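Local coordinates for beta-lactamase-like protein (Koribacter versatilis, PDB 6B9V), which is a metal-dependent diphosphatase of the PhnP family, with a metallo-beta-lactamase fold, that cleaves reactive FAD photoproducts, at residues Gln244-Ala247 with Gly248-Leu251; Val44-Gly48 with Lys49-Ile53. All blocks are in the same frame, centred on the assembly; numbering follows the deposited sequence.

Contact 1. Residues Gln244-Ala247 with Gly248-Leu251; sequences QLPA and GIQL
L245 lies against the start of the strand that follows it, its CB 3.4 Å from the carbonyl O of I249 and its CD1 3.8 Å from CA of Q250. With CG anti to the carbonyl carbon (chi1 -71°), the isobutyl group runs alongside this backbone, and CD1 comes 4.3 Å from CG2 of I249. This is the close-packed side. I249 is buried, its CG2 near L245 and its CD1 4.1 Å from CB of P246, whose ring it crosses obliquely; helix 212-222 covers all three through V216, A219 and E220. Two branched aliphatic chains and a proline ring suit this interface. The chain reverses here in a type II beta turn from P246 to I249, which leads from helix 238-244 into the edge strand 249-251 of the second sheet of the metallo-beta-lactamase fold. The turn is closed by the N-H of I249, 3.1 Å from the carbonyl O of P246; the bond bends to 140° at the hydrogen and meets the carbonyl 29° off its plane. A247 takes the first corner and G248 the second, where glycine fits because a CB would clash with the carbonyl O of A247. The looser side is the outer bend, where A247 turns its exposed methyl away from the strand. Q250 also points away, but its chain folds back at chi2 and brings NE2 to the carbonyl O of I249 at 2.7 Å, nearly straight and in the amide plane; the same NE2 reaches the carbonyl O of N242.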
ATOM      1  N   GLN A 244      -7.610  15.944  26.974  1.00 29.88           N
ATOM      2  CA  GLN A 244      -6.789  15.935  28.182  1.00 29.83           C
ATOM      3  C   GLN A 244      -5.415  16.623  28.040  1.00 30.73           C
ATOM      4  O   GLN A 244      -4.767  16.888  29.048  1.00 26.17           O
ATOM      5  CB  GLN A 244      -6.572  14.491  28.666  1.00 28.37           C
ATOM      6  CG  GLN A 244      -7.739  13.882  29.467  1.00 40.50           C
ATOM      7  CD  GLN A 244      -8.181  12.513  28.946  1.00 51.07           C
ATOM      8  OE1 GLN A 244      -7.357  11.641  28.650  1.00 52.25           O
ATOM      9  NE2 GLN A 244      -9.490  12.332  28.814  1.00 54.24           N
ATOM     10  N   LEU A 245      -4.975  16.913  26.814  1.00 25.22           N
ATOM     11  CA  LEU A 245      -3.642  17.491  26.581  1.00 18.85           C
ATOM     12  C   LEU A 245      -3.580  18.988  26.898  1.00 19.80           C
ATOM     13  O   LEU A 245      -4.603  19.666  26.898  1.00 25.73           O
ATOM     14  CB  LEU A 245      -3.217  17.257  25.118  1.00 16.25           C
ATOM     15  CG  LEU A 245      -2.873  15.821  24.737  1.00 16.97           C
ATOM     16  CD1 LEU A 245      -2.703  15.742  23.211  1.00 20.19           C
ATOM     17  CD2 LEU A 245      -1.603  15.336  25.434  1.00 17.53           C
ATOM     18  N   PRO A 246      -2.371  19.508  27.170  1.00 21.01           N
ATOM     19  CA  PRO A 246      -2.222  20.944  27.431  1.00 23.39           C
ATOM     20  C   PRO A 246      -2.583  21.794  26.222  1.00 30.12           C
ATOM     21  O   PRO A 246      -2.454  21.319  25.093  1.00 20.85           O
ATOM     22  CB  PRO A 246      -0.733  21.089  27.756  1.00 25.78           C
ATOM     23  CG  PRO A 246      -0.322  19.771  28.246  1.00 22.85           C
ATOM     24  CD  PRO A 246      -1.131  18.768  27.468  1.00 20.60           C
ATOM     25  N   ALA A 247      -3.009  23.035  26.459  1.00 27.09           N
ATOM     26  CA  ALA A 247      -3.244  23.975  25.367  1.00 29.71           C
ATOM     27  C   ALA A 247      -2.028  24.029  24.451  1.00 26.32           C
ATOM     28  O   ALA A 247      -0.892  24.014  24.913  1.00 26.58           O
ATOM     29  CB  ALA A 247      -3.568  25.369  25.908  1.00 26.10           C
ATOM     30  N   GLY A 248      -2.273  24.054  23.151  1.00 24.04           N
ATOM     31  CA  GLY A 248      -1.187  24.140  22.192  1.00 29.64           C
ATOM     32  C   GLY A 248      -0.578  22.809  21.785  1.00 27.05           C
ATOM     33  O   GLY A 248       0.362  22.781  20.986  1.00 22.32           O
ATOM     34  N   ILE A 249      -1.102  21.716  22.337  1.00 19.97           N
ATOM     35  CA  ILE A 249      -0.602  20.375  22.055  1.00 17.56           C
ATOM     36  C   ILE A 249      -1.768  19.456  21.694  1.00 22.84           C
ATOM     37  O   ILE A 249      -2.728  19.352  22.452  1.00 19.96           O
ATOM     38  CB  ILE A 249       0.172  19.798  23.279  1.00 18.09           C
ATOM     39  CG1 ILE A 249       1.319  20.731  23.676  1.00 18.53           C
ATOM     40  CG2 ILE A 249       0.701  18.418  22.988  1.00 16.14           C
ATOM     41  CD1 ILE A 249       2.095  20.279  24.926  1.00 23.48           C
ATOM     42  N   GLN A 250      -1.722  18.816  20.530  1.00 16.45           N
ATOM     43  CA  GLN A 250      -2.834  17.946  20.129  1.00 13.75           C
ATOM     44  C   GLN A 250      -2.333  16.768  19.309  1.00 16.21           C
ATOM     45  O   GLN A 250      -1.287  16.869  18.667  1.00 14.57           O
ATOM     46  CB  GLN A 250      -3.867  18.727  19.297  1.00 14.04           C
ATOM     47  CG  GLN A 250      -4.620  19.841  20.004  1.00 23.45           C
ATOM     48  CD  GLN A 250      -5.725  19.335  20.919  1.00 34.48           C
ATOM     49  OE1 GLN A 250      -6.886  19.242  20.510  1.00 39.44           O
ATOM     50  NE2 GLN A 250      -5.374  19.027  22.169  1.00 31.21           N
ATOM     51  N   LEU A 251      -3.080  15.658  19.294  1.00 12.87           N
ATOM     52  CA  LEU A 251      -2.829  14.634  18.284  1.00 12.25           C
ATOM     53  C   LEU A 251      -3.214  15.184  16.916  1.00 15.59           C
ATOM     54  O   LEU A 251      -4.274  15.814  16.773  1.00 13.00           O
ATOM     55  CB  LEU A 251      -3.635  13.347  18.557  1.00 12.29           C
ATOM     56  CG  LEU A 251      -3.506  12.687  19.939  1.00 16.13           C
ATOM     57  CD1 LEU A 251      -4.352  11.415  19.982  1.00 13.81           C
ATOM     58  CD2 LEU A 251      -2.059  12.358  20.249  1.00 19.76           C
TER

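Contact 2. Residues Val44-Gly48 with Lys49-Ile53; sequences VQYDG and KLVLI
The Y46 ring has CB of K49 over one face, while CG2 of V51 approaches it obliquely, 3.9 Å from CE2 and 3.5 Å from OH. Y46 holds CG between its backbone N and carbonyl carbon (chi1 58°), which swings the ring across the neighbouring strand toward V51. An aromatic suits this place: the ring packs among F149, A151 and F153, while its hydroxyl bonds to the carbonyl O of L148. On the other face of the sheet Q45 and L50 lie side by side, NE2 of Q45 4.0 Å from CD1 of L50, the glutamine partly exposed and the leucine buried. V44 and V51 form a hydrogen-bonded pair, both bonds 2.9 Å between N and O and in the carbonyl plane; compact beta-branched residues fit this buried stretch of strand. At the bend, N of K49 lies 2.8 Å from O of Y46, above that carbonyl's plane, and NZ of K49 curls back to a weak bond with O of D47. D47 and G48 both take positive phi, which glycine adopts readily and aspartate, like asparagine, tolerates. These features define an antiparallel beta hairpin closed by a type I' turn, inside a mixed sheet of the metallo-beta-lactamase fold.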
ATOM      1  N   VAL A  44       4.101  19.367   1.793  1.00 12.37           N
ATOM      2  CA  VAL A  44       4.293  20.789   1.980  1.00 16.49           C
ATOM      3  C   VAL A  44       4.116  21.474   0.641  1.00 18.80           C
ATOM      4  O   VAL A  44       4.790  21.125  -0.325  1.00 18.69           O
ATOM      5  CB  VAL A  44       5.699  21.108   2.541  1.00 22.77           C
ATOM      6  CG1 VAL A  44       5.852  22.600   2.773  1.00 25.08           C
ATOM      7  CG2 VAL A  44       5.971  20.319   3.829  1.00 26.34           C
ATOM      8  N   GLN A  45       3.214  22.442   0.575  1.00 16.98           N
ATOM      9  CA  GLN A  45       2.941  23.143  -0.673  1.00 20.45           C
ATOM     10  C   GLN A  45       3.318  24.605  -0.569  1.00 23.68           C
ATOM     11  O   GLN A  45       2.980  25.274   0.412  1.00 24.43           O
ATOM     12  CB  GLN A  45       1.467  23.012  -1.059  1.00 20.13           C
ATOM     13  CG  GLN A  45       1.119  21.637  -1.535  1.00 17.02           C
ATOM     14  CD  GLN A  45      -0.365  21.410  -1.602  1.00 24.51           C
ATOM     15  OE1 GLN A  45      -1.064  21.560  -0.609  1.00 23.10           O
ATOM     16  NE2 GLN A  45      -0.860  21.063  -2.787  1.00 24.44           N
ATOM     17  N   TYR A  46       4.026  25.097  -1.580  1.00 18.51           N
ATOM     18  CA  TYR A  46       4.435  26.501  -1.587  1.00 22.57           C
ATOM     19  C   TYR A  46       4.867  26.906  -2.975  1.00 20.83           C
ATOM     20  O   TYR A  46       5.551  26.143  -3.653  1.00 21.58           O
ATOM     21  CB  TYR A  46       5.578  26.755  -0.597  1.00 22.26           C
ATOM     22  CG  TYR A  46       6.813  25.921  -0.855  1.00 20.14           C
ATOM     23  CD1 TYR A  46       7.849  26.401  -1.645  1.00 24.52           C
ATOM     24  CD2 TYR A  46       6.938  24.646  -0.307  1.00 20.02           C
ATOM     25  CE1 TYR A  46       8.977  25.639  -1.883  1.00 24.65           C
ATOM     26  CE2 TYR A  46       8.064  23.874  -0.537  1.00 21.66           C
ATOM     27  CZ  TYR A  46       9.080  24.380  -1.330  1.00 22.72           C
ATOM     28  OH  TYR A  46      10.202  23.623  -1.556  1.00 26.13           O
ATOM     29  N   ASP A  47       4.450  28.098  -3.390  1.00 23.15           N
ATOM     30  CA  ASP A  47       4.861  28.690  -4.663  1.00 25.28           C
ATOM     31  C   ASP A  47       4.590  27.753  -5.831  1.00 29.23           C
ATOM     32  O   ASP A  47       5.383  27.675  -6.768  1.00 28.48           O
ATOM     33  CB  ASP A  47       6.345  29.069  -4.610  1.00 31.70           C
ATOM     34  CG  ASP A  47       6.745  30.064  -5.694  1.00 38.30           C
ATOM     35  OD1 ASP A  47       5.910  30.912  -6.070  1.00 35.88           O
ATOM     36  OD2 ASP A  47       7.901  29.999  -6.165  1.00 35.25           O
ATOM     37  N   GLY A  48       3.474  27.027  -5.769  1.00 25.59           N
ATOM     38  CA  GLY A  48       3.091  26.136  -6.858  1.00 24.56           C
ATOM     39  C   GLY A  48       3.828  24.806  -6.863  1.00 25.02           C
ATOM     40  O   GLY A  48       3.686  24.011  -7.787  1.00 27.78           O
ATOM     41  N   LYS A  49       4.612  24.567  -5.814  1.00 19.69           N
ATOM     42  CA  LYS A  49       5.407  23.351  -5.667  1.00 18.27           C
ATOM     43  C   LYS A  49       4.817  22.455  -4.576  1.00 20.39           C
ATOM     44  O   LYS A  49       4.131  22.937  -3.661  1.00 22.52           O
ATOM     45  CB  LYS A  49       6.875  23.686  -5.317  1.00 20.54           C
ATOM     46  CG  LYS A  49       7.589  24.603  -6.289  1.00 31.84           C
ATOM     47  CD  LYS A  49       7.765  23.956  -7.655  1.00 35.37           C
ATOM     48  CE  LYS A  49       8.547  24.870  -8.593  1.00 40.07           C
ATOM     49  NZ  LYS A  49       7.906  26.200  -8.694  1.00 37.63           N
ATOM     50  N   LEU A  50       5.113  21.160  -4.676  1.00 17.18           N
ATOM     51  CA  LEU A  50       4.683  20.166  -3.698  1.00 18.05           C
ATOM     52  C   LEU A  50       5.862  19.275  -3.300  1.00 21.13           C
ATOM     53  O   LEU A  50       6.466  18.607  -4.145  1.00 18.42           O
ATOM     54  CB  LEU A  50       3.532  19.323  -4.264  1.00 17.70           C
ATOM     55  CG  LEU A  50       2.723  18.377  -3.359  1.00 16.92           C
ATOM     56  CD1 LEU A  50       1.425  17.975  -4.062  1.00 18.78           C
ATOM     57  CD2 LEU A  50       3.512  17.127  -2.981  1.00 17.25           C
ATOM     58  N   VAL A  51       6.173  19.260  -2.007  1.00 18.31           N
ATOM     59  CA  VAL A  51       7.265  18.453  -1.477  1.00 14.09           C
ATOM     60  C   VAL A  51       6.692  17.401  -0.546  1.00 17.29           C
ATOM     61  O   VAL A  51       5.947  17.716   0.369  1.00 19.61           O
ATOM     62  CB  VAL A  51       8.306  19.319  -0.746  1.00 16.67           C
ATOM     63  CG1 VAL A  51       9.370  18.449  -0.086  1.00 18.57           C
ATOM     64  CG2 VAL A  51       8.951  20.310  -1.743  1.00 22.46           C
ATOM     65  N   LEU A  52       7.007  16.141  -0.821  1.00 14.64           N
ATOM     66  CA  LEU A  52       6.451  15.024  -0.073  1.00 20.38           C
ATOM     67  C   LEU A  52       7.479  14.492   0.911  1.00 18.21           C
ATOM     68  O   LEU A  52       8.638  14.295   0.548  1.00 18.37           O
ATOM     69  CB  LEU A  52       6.013  13.912  -1.032  1.00 19.06           C
ATOM     70  CG  LEU A  52       5.514  12.607  -0.429  1.00 23.74           C
ATOM     71  CD1 LEU A  52       4.226  12.836   0.345  1.00 22.78           C
ATOM     72  CD2 LEU A  52       5.309  11.576  -1.540  1.00 22.70           C
ATOM     73  N   ILE A  53       7.061  14.247   2.149  1.00 15.42           N
ATOM     74  CA  ILE A  53       7.962  13.645   3.117  1.00 12.94           C
ATOM     75  C   ILE A  53       7.481  12.229   3.353  1.00 15.96           C
ATOM     76  O   ILE A  53       6.412  12.024   3.956  1.00 15.15           O
ATOM     77  CB  ILE A  53       8.029  14.432   4.458  1.00 15.64           C
ATOM     78  CG1 ILE A  53       8.507  15.866   4.211  1.00 18.63           C
ATOM     79  CG2 ILE A  53       8.976  13.733   5.437  1.00 17.35           C
ATOM     80  CD1 ILE A  53       8.662  16.691   5.486  1.00 20.97           C
TER

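Overall arrangement
From the N terminus, the chain first lays down strand 2-9, then passes the zinc-binding cysteines C23, C25 and C28 before contact 2 closes the hairpin of strands 41-46 and 49-53. That hairpin belongs to the first mixed sheet, flanked by strands 2-9 and 73-75. The chain then supplies all the manganese ligands, extends the first sheet and builds the second. Contact 1 comes after the last of these ligands, H231, and the zinc ligand H234, connecting helix 238-244 to strand 249-251 at an edge of the second sheet, beside strand 226-230. The contacts follow in series, neither crossing nor enclosing the other, with centres 27 Å apart. Strand 257-263 finally returns to the first sheet.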